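Local structure of 5'-tyrosyl-DNA phosphodiesterase (Caenorhabditis elegans, 4FVA) at residues Thr31-Lys34 with Ala35-His38; Ile83-Ser86 with Lys87-Val91; Ser129-Glu132 with His133-Gln136. The protein is a phosphodiesterase of the DNase I-like endonuclease/exonuclease/phosphatase family and carries a bound magnesium ion. All coordinates share one frame; numbering follows the deposited sequence.

Contact 1: Thr31-Lys34 with Ala35-His38; sequences TRMK and AVAH
Met33 and Val36 meet one turn apart on helix 29-43, side by side and pointing the same way. The Met33 methyl CE lies 4.0 Å from Val36 CG2. Met33 bends at chi2 (-55°) and again at chi3, and this folds CE back beside the valine. The same CE also sits over one face of the Arg32 guanidinium, offset toward its rim. Val36 has CG1 anti to its backbone N (chi1 168°). Its other branch, CG2, therefore lies beside that N and comes within 3.3 Å of Arg32 O.

The backbone under these side chains is regular alpha helix. Val36 N donates to Arg32 O at 2.8 Å, and Ala37 N donates to Met33 O at 2.9 Å. Ala35 N to Thr31 O and His38 N to Lys34 O complete the four bonds. Lys34 runs outward, extended beyond CG, and the His38 ring also leads away from the helix turn.

The apolar face packs against neighbours. Pro60 and Ile61 of helix 59-62 cover Met33 and Val36, and Ile21 touches Met33. The helix is the crossover of a beta-alpha-beta unit, joining the parallel strands 13-20 and 47-53.

Arg32 reaches beyond Met33 toward a cluster of backbone carbonyls. Its NH2 bonds to Asp22 O, its NE to Pro244 O, and its NH1 to the carbonyls of Asp25 and Arg27. Asp22 is a magnesium ligand, and the Arg32 side chain is about 7 Å from the ion. The guanidinium is thus gripped by four backbone carbonyl oxygens. Its charge probably stays largely intact and adds to the positive field near the metal, and its NH2 bond probably steadies the backbone of Asp22.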
loop_
_atom_site.group_PDB
_atom_site.type_symbol
_atom_site.label_atom_id
_atom_site.label_comp_id
_atom_site.label_asym_id
_atom_site.label_seq_id
_atom_site.Cartn_x
_atom_site.Cartn_y
_atom_site.Cartn_z
ATOM N N THR A 31 1.995 -15.950 13.983
ATOM C CA THR A 31 2.826 -15.056 14.776
ATOM C C THR A 31 3.105 -13.765 14.007
ATOM O O THR A 31 3.073 -12.662 14.582
ATOM C CB THR A 31 4.151 -15.738 15.184
ATOM O OG1 THR A 31 3.871 -16.862 16.022
ATOM C CG2 THR A 31 5.055 -14.779 15.934
ATOM N N ARG A 32 3.377 -13.904 12.712
ATOM C CA ARG A 32 3.681 -12.751 11.869
ATOM C C ARG A 32 2.462 -11.830 11.706
ATOM O O ARG A 32 2.597 -10.604 11.748
ATOM C CB ARG A 32 4.248 -13.186 10.504
ATOM C CG ARG A 32 5.652 -13.840 10.567
ATOM C CD ARG A 32 6.051 -14.534 9.245
ATOM N NE ARG A 32 5.640 -13.714 8.125
ATOM C CZ ARG A 32 4.882 -14.113 7.113
ATOM N NH1 ARG A 32 4.504 -15.379 7.009
ATOM N NH2 ARG A 32 4.541 -13.231 6.179
ATOM N N MET A 33 1.273 -12.410 11.534
ATOM C CA MET A 33 0.076 -11.570 11.392
ATOM C C MET A 33 -0.233 -10.832 12.704
ATOM O O MET A 33 -0.662 -9.686 12.688
ATOM C CB MET A 33 -1.142 -12.372 10.918
ATOM C CG MET A 33 -1.008 -12.973 9.507
ATOM S SD MET A 33 -0.609 -11.762 8.232
ATOM C CE MET A 33 1.173 -11.802 8.314
ATOM N N LYS A 34 -0.007 -11.498 13.837
ATOM C CA LYS A 34 -0.119 -10.834 15.134
ATOM C C LYS A 34 0.865 -9.673 15.221
ATOM O O LYS A 34 0.534 -8.621 15.748
ATOM C CB LYS A 34 0.135 -11.812 16.287
ATOM C CG LYS A 34 -0.973 -12.836 16.504
ATOM C CD LYS A 34 -0.595 -13.793 17.646
ATOM C CE LYS A 34 -1.709 -14.803 17.924
ATOM N NZ LYS A 34 -1.333 -15.811 18.964
ATOM N N ALA A 35 2.088 -9.876 14.731
ATOM C CA ALA A 35 3.089 -8.802 14.717
ATOM C C ALA A 35 2.650 -7.653 13.809
ATOM O O ALA A 35 2.836 -6.470 14.142
ATOM C CB ALA A 35 4.466 -9.332 14.304
ATOM N N VAL A 36 2.092 -7.997 12.649
ATOM C CA VAL A 36 1.568 -6.967 11.762
ATOM C C VAL A 36 0.510 -6.124 12.490
ATOM O O VAL A 36 0.576 -4.902 12.489
ATOM C CB VAL A 36 0.960 -7.562 10.464
ATOM C CG1 VAL A 36 0.172 -6.485 9.706
ATOM C CG2 VAL A 36 2.068 -8.143 9.559
ATOM N N ALA A 37 -0.462 -6.776 13.113
ATOM C CA ALA A 37 -1.511 -6.032 13.800
ATOM C C ALA A 37 -0.917 -5.193 14.930
ATOM O O ALA A 37 -1.342 -4.060 15.160
ATOM C CB ALA A 37 -2.596 -6.969 14.316
ATOM N N HIS A 38 0.073 -5.751 15.615
ATOM C CA HIS A 38 0.770 -5.042 16.678
ATOM C C HIS A 38 1.415 -3.746 16.185
ATOM O O HIS A 38 1.261 -2.677 16.798
ATOM C CB HIS A 38 1.834 -5.954 17.290
ATOM C CG HIS A 38 2.429 -5.428 18.555
ATOM N ND1 HIS A 38 3.510 -4.569 18.572
ATOM C CD2 HIS A 38 2.101 -5.644 19.852
ATOM C CE1 HIS A 38 3.813 -4.276 19.824
ATOM N NE2 HIS A 38 2.975 -4.918 20.618
#

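Contact 2: Ile83-Ser86 with Lys87-Val91; sequences ILVS and KMFDV. With EDO (1,2-ethanediol), chain H.
A type I beta turn from Ser86 to Phe89 links strand 80-86 to strand 90-98. Phe89 N donates to Ser86 O at 3.0 Å and closes the turn.

Ser86 also uses its side chain. OG is anti to the backbone N (chi1 168°), which turns it over the corner of the turn. There it accepts from Met88 N at 3.0 Å, with an N-H...O angle of 161°. This is an ST turn built on the same serine. OG also makes a weak bond to O2 of a 1,2-ethanediol molecule at 3.2 Å, and that molecule is held by Leu67 O as well.

Val85 and Phe89 pack on the inner side. Val85 CG2 touches Phe89 CB at 3.5 Å. CG1 lies over one face of the ring in a CH-pi contact, 4.1 Å from the centroid. Leu111 and Leu122 touch Val85, and Ile115 and Val120 touch Phe89. Lys87 and Met88 lie exposed on the outer side.

The two strands belong to different sheets: strand 80-86 pairs with 68-72 and 47-53, strand 90-98 with 107-115. Such a tight link between facing sheets fits the beta sandwich of the DNase I-like fold.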
loop_
_atom_site.group_PDB
_atom_site.type_symbol
_atom_site.label_atom_id
_atom_site.label_comp_id
_atom_site.label_asym_id
_atom_site.label_seq_id
_atom_site.Cartn_x
_atom_site.Cartn_y
_atom_site.Cartn_z
ATOM N N ILE A 83 -8.125 -2.428 2.325
ATOM C CA ILE A 83 -7.983 -1.028 2.693
ATOM C C ILE A 83 -8.688 -0.862 4.030
ATOM O O ILE A 83 -9.863 -1.235 4.163
ATOM C CB ILE A 83 -8.612 -0.090 1.631
ATOM C CG1 ILE A 83 -7.954 -0.320 0.257
ATOM C CG2 ILE A 83 -8.494 1.398 2.059
ATOM C CD1 ILE A 83 -8.537 0.537 -0.853
ATOM N N LEU A 84 -7.968 -0.345 5.020
ATOM C CA LEU A 84 -8.556 -0.081 6.331
ATOM C C LEU A 84 -8.582 1.417 6.547
ATOM O O LEU A 84 -7.568 2.095 6.331
ATOM C CB LEU A 84 -7.761 -0.760 7.456
ATOM C CG LEU A 84 -7.717 -2.293 7.517
ATOM C CD1 LEU A 84 -6.806 -2.884 6.424
ATOM C CD2 LEU A 84 -7.270 -2.759 8.901
ATOM N N VAL A 85 -9.732 1.925 6.988
ATOM C CA VAL A 85 -9.889 3.344 7.255
ATOM C C VAL A 85 -10.494 3.609 8.630
ATOM O O VAL A 85 -11.206 2.777 9.190
ATOM C CB VAL A 85 -10.757 4.050 6.189
ATOM C CG1 VAL A 85 -10.092 3.981 4.789
ATOM C CG2 VAL A 85 -12.157 3.439 6.177
ATOM N N SER A 86 -10.199 4.785 9.161
ATOM C CA SER A 86 -10.838 5.258 10.378
ATOM C C SER A 86 -12.356 5.074 10.308
ATOM O O SER A 86 -12.944 5.123 9.227
ATOM C CB SER A 86 -10.517 6.741 10.567
ATOM O OG SER A 86 -11.345 7.292 11.568
ATOM N N LYS A 87 -12.988 4.829 11.450
ATOM C CA LYS A 87 -14.447 4.700 11.473
ATOM C C LYS A 87 -15.127 6.017 11.118
ATOM O O LYS A 87 -16.322 6.047 10.824
ATOM C CB LYS A 87 -14.941 4.172 12.822
ATOM C CG LYS A 87 -14.674 2.694 12.989
ATOM C CD LYS A 87 -14.670 2.282 14.430
ATOM C CE LYS A 87 -14.649 0.767 14.527
ATOM N NZ LYS A 87 -15.680 0.182 13.630
ATOM N N MET A 88 -14.351 7.100 11.145
ATOM C CA MET A 88 -14.847 8.419 10.755
ATOM C C MET A 88 -14.859 8.620 9.236
ATOM O O MET A 88 -15.426 9.598 8.733
ATOM C CB MET A 88 -14.034 9.524 11.428
ATOM C CG MET A 88 -14.600 10.000 12.752
ATOM S SD MET A 88 -13.545 11.273 13.491
ATOM C CE MET A 88 -12.551 11.783 12.086
ATOM N N PHE A 89 -14.203 7.717 8.514
ATOM C CA PHE A 89 -14.209 7.769 7.057
ATOM C C PHE A 89 -15.607 7.367 6.574
ATOM O O PHE A 89 -16.084 6.267 6.857
ATOM C CB PHE A 89 -13.128 6.822 6.521
ATOM C CG PHE A 89 -12.774 7.029 5.075
ATOM C CD1 PHE A 89 -13.546 6.485 4.064
ATOM C CD2 PHE A 89 -11.656 7.770 4.733
ATOM C CE1 PHE A 89 -13.205 6.653 2.729
ATOM C CE2 PHE A 89 -11.301 7.957 3.387
ATOM C CZ PHE A 89 -12.073 7.398 2.388
ATOM N N ASP A 90 -16.264 8.267 5.852
ATOM C CA ASP A 90 -17.598 8.002 5.322
ATOM C C ASP A 90 -17.453 7.413 3.925
ATOM O O ASP A 90 -17.072 8.116 2.986
ATOM C CB ASP A 90 -18.421 9.298 5.305
ATOM C CG ASP A 90 -19.887 9.072 4.924
ATOM O OD1 ASP A 90 -20.422 7.961 5.151
ATOM O OD2 ASP A 90 -20.515 10.031 4.424
ATOM N N VAL A 91 -17.746 6.120 3.791
ATOM C CA VAL A 91 -17.538 5.420 2.525
ATOM C C VAL A 91 -18.698 5.699 1.566
ATOM O O VAL A 91 -19.866 5.600 1.951
ATOM C CB VAL A 91 -17.381 3.882 2.711
ATOM C CG1 VAL A 91 -17.275 3.158 1.348
ATOM C CG2 VAL A 91 -16.168 3.541 3.611
HETATM C C1 EDO H . -7.330 4.599 14.168
HETATM O O1 EDO H . -8.534 4.014 14.676
HETATM C C2 EDO H . -7.696 5.736 13.223
HETATM O O2 EDO H . -9.008 6.214 13.540
#

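Contact 3: Ser129-Glu132 with His133-Gln136; sequences STRE and HRPQ. With EDO (1,2-ethanediol), chain I.
His133 and Ser129 make the tight part of this contact. The imidazole ND1 donates to Ser129 O at 2.8 Å. It approaches nearly along the C=O axis (171°), but the oxygen is tilted from the ring plane and the N-H...O angle is a bent 133°. Ser129 O accepts a second bond, from Thr130 OG1 at 2.7 Å. The Thr130 torsion (chi1 86°) puts OG1 between its own backbone N and carbonyl carbon, facing back to that oxygen. OG1 also lies near the edge of the His133 ring, 2.9 Å from ND1. Two bonds thus grip one carbonyl, beside a Thr130 backbone with an unusual positive phi.

The chain then turns into helix 134-154, with His133 at the N-cap position. His133 N donates to Thr130 O at 3.1 Å and Arg134 N to Arg131 O, so a short 3-10 turn leads into the alpha helix. Pro135 fits this first turn, where its missing N-H costs no helix bond. Its CD rests 3.4 Å from Glu132 O.

The solvent side is looser. The guanidinium of Arg131 lies flat over that of Arg134, centres 4.3 Å apart and planes almost parallel. Glu172 and Glu171 form salt bridges with Arg134 NE and NH2, which probably makes the pairing of like charges tolerable. Arg131 N gives a weak, long bond to O1 of a 1,2-ethanediol, 3.5 Å away.

Ser129 OG bonds to Arg106 NH2 and to a malonate ion. The Ser129 side chain is about 8 Å from the bound magnesium ion.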
loop_
_atom_site.group_PDB
_atom_site.type_symbol
_atom_site.label_atom_id
_atom_site.label_comp_id
_atom_site.label_asym_id
_atom_site.label_seq_id
_atom_site.Cartn_x
_atom_site.Cartn_y
_atom_site.Cartn_z
ATOM N N SER A 129 3.660 -9.617 -10.648
ATOM C CA SER A 129 4.943 -9.939 -10.019
ATOM C C SER A 129 5.971 -10.498 -11.024
ATOM O O SER A 129 5.594 -11.095 -12.046
ATOM C CB SER A 129 4.714 -10.953 -8.891
ATOM O OG SER A 129 3.684 -10.535 -7.995
ATOM N N THR A 130 7.251 -10.309 -10.697
ATOM C CA THR A 130 8.440 -10.845 -11.398
ATOM C C THR A 130 8.867 -10.093 -12.648
ATOM O O THR A 130 8.062 -9.464 -13.330
ATOM C CB THR A 130 8.349 -12.349 -11.748
ATOM O OG1 THR A 130 7.672 -12.517 -13.005
ATOM C CG2 THR A 130 7.638 -13.124 -10.642
ATOM N N ARG A 131 10.154 -10.204 -12.945
ATOM C CA ARG A 131 10.760 -9.584 -14.109
ATOM C C ARG A 131 10.031 -9.960 -15.391
ATOM O O ARG A 131 9.821 -9.116 -16.257
ATOM C CB ARG A 131 12.234 -10.007 -14.184
ATOM C CG ARG A 131 12.993 -9.575 -15.431
ATOM C CD ARG A 131 13.011 -8.067 -15.651
ATOM N NE ARG A 131 13.798 -7.732 -16.838
ATOM C CZ ARG A 131 13.344 -7.784 -18.089
ATOM N NH1 ARG A 131 12.092 -8.152 -18.336
ATOM N NH2 ARG A 131 14.145 -7.465 -19.098
ATOM N N GLU A 132 9.645 -11.224 -15.505
ATOM C CA GLU A 132 8.993 -11.727 -16.715
ATOM C C GLU A 132 7.688 -11.011 -17.054
ATOM O O GLU A 132 7.267 -10.972 -18.214
ATOM C CB GLU A 132 8.725 -13.224 -16.578
ATOM C CG GLU A 132 9.975 -14.032 -16.273
ATOM C CD GLU A 132 9.689 -15.248 -15.416
ATOM O OE1 GLU A 132 9.784 -15.132 -14.173
ATOM O OE2 GLU A 132 9.372 -16.316 -15.987
ATOM N N HIS A 133 7.037 -10.449 -16.045
ATOM C CA HIS A 133 5.711 -9.892 -16.260
ATOM C C HIS A 133 5.754 -8.375 -16.375
ATOM O O HIS A 133 4.779 -7.688 -16.076
ATOM C CB HIS A 133 4.731 -10.359 -15.174
ATOM C CG HIS A 133 4.481 -11.835 -15.182
ATOM N ND1 HIS A 133 5.067 -12.702 -14.280
ATOM C CD2 HIS A 133 3.698 -12.601 -15.980
ATOM C CE1 HIS A 133 4.658 -13.935 -14.526
ATOM N NE2 HIS A 133 3.825 -13.901 -15.551
ATOM N N ARG A 134 6.908 -7.866 -16.786
ATOM C CA ARG A 134 7.054 -6.452 -17.090
ATOM C C ARG A 134 5.968 -5.954 -18.032
ATOM O O ARG A 134 5.404 -4.880 -17.813
ATOM C CB ARG A 134 8.435 -6.153 -17.677
ATOM C CG ARG A 134 8.516 -4.764 -18.297
ATOM C CD ARG A 134 9.937 -4.375 -18.679
ATOM N NE ARG A 134 10.777 -4.209 -17.495
ATOM C CZ ARG A 134 12.032 -3.766 -17.516
ATOM N NH1 ARG A 134 12.605 -3.433 -18.667
ATOM N NH2 ARG A 134 12.715 -3.650 -16.384
ATOM N N PRO A 135 5.679 -6.725 -19.097
ATOM C CA PRO A 135 4.638 -6.252 -20.014
ATOM C C PRO A 135 3.337 -5.977 -19.278
ATOM O O PRO A 135 2.807 -4.865 -19.378
ATOM C CB PRO A 135 4.460 -7.429 -20.992
ATOM C CG PRO A 135 5.800 -8.145 -20.965
ATOM C CD PRO A 135 6.270 -8.010 -19.532
ATOM N N GLN A 136 2.840 -6.966 -18.543
ATOM C CA GLN A 136 1.573 -6.816 -17.836
ATOM C C GLN A 136 1.663 -5.723 -16.788
ATOM O O GLN A 136 0.732 -4.925 -16.628
ATOM C CB GLN A 136 1.146 -8.115 -17.146
ATOM C CG GLN A 136 0.904 -9.307 -18.060
ATOM C CD GLN A 136 2.154 -10.151 -18.250
ATOM O OE1 GLN A 136 3.254 -9.637 -18.494
ATOM N NE2 GLN A 136 1.993 -11.461 -18.101
HETATM C C1 EDO I . 12.193 -10.163 -9.696
HETATM O O1 EDO I . 12.387 -11.305 -10.543
HETATM C C2 EDO I . 13.353 -10.019 -8.710
HETATM O O2 EDO I . 14.097 -11.244 -8.646
#

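All three contacts are local, and none touches another. Contacts 1 and 2 are partly buried, while contact 3 lies on the surface. Contact 1 stays within a single helix, contact 2 joins two strands of different sheets, and contact 3 leads from a loop into a helix. Contacts 2 and 3 lie on opposite sides of the chain's centre, about 33 Å apart between centres. Apolar packing is shared by contacts 1 and 2, but contact 3 depends on polar side chains. Arginines appear in two settings: among backbone carbonyls in contact 1, and stacked beside carboxylates in contact 3. Contacts 1 and 3 both come near the magnesium ion.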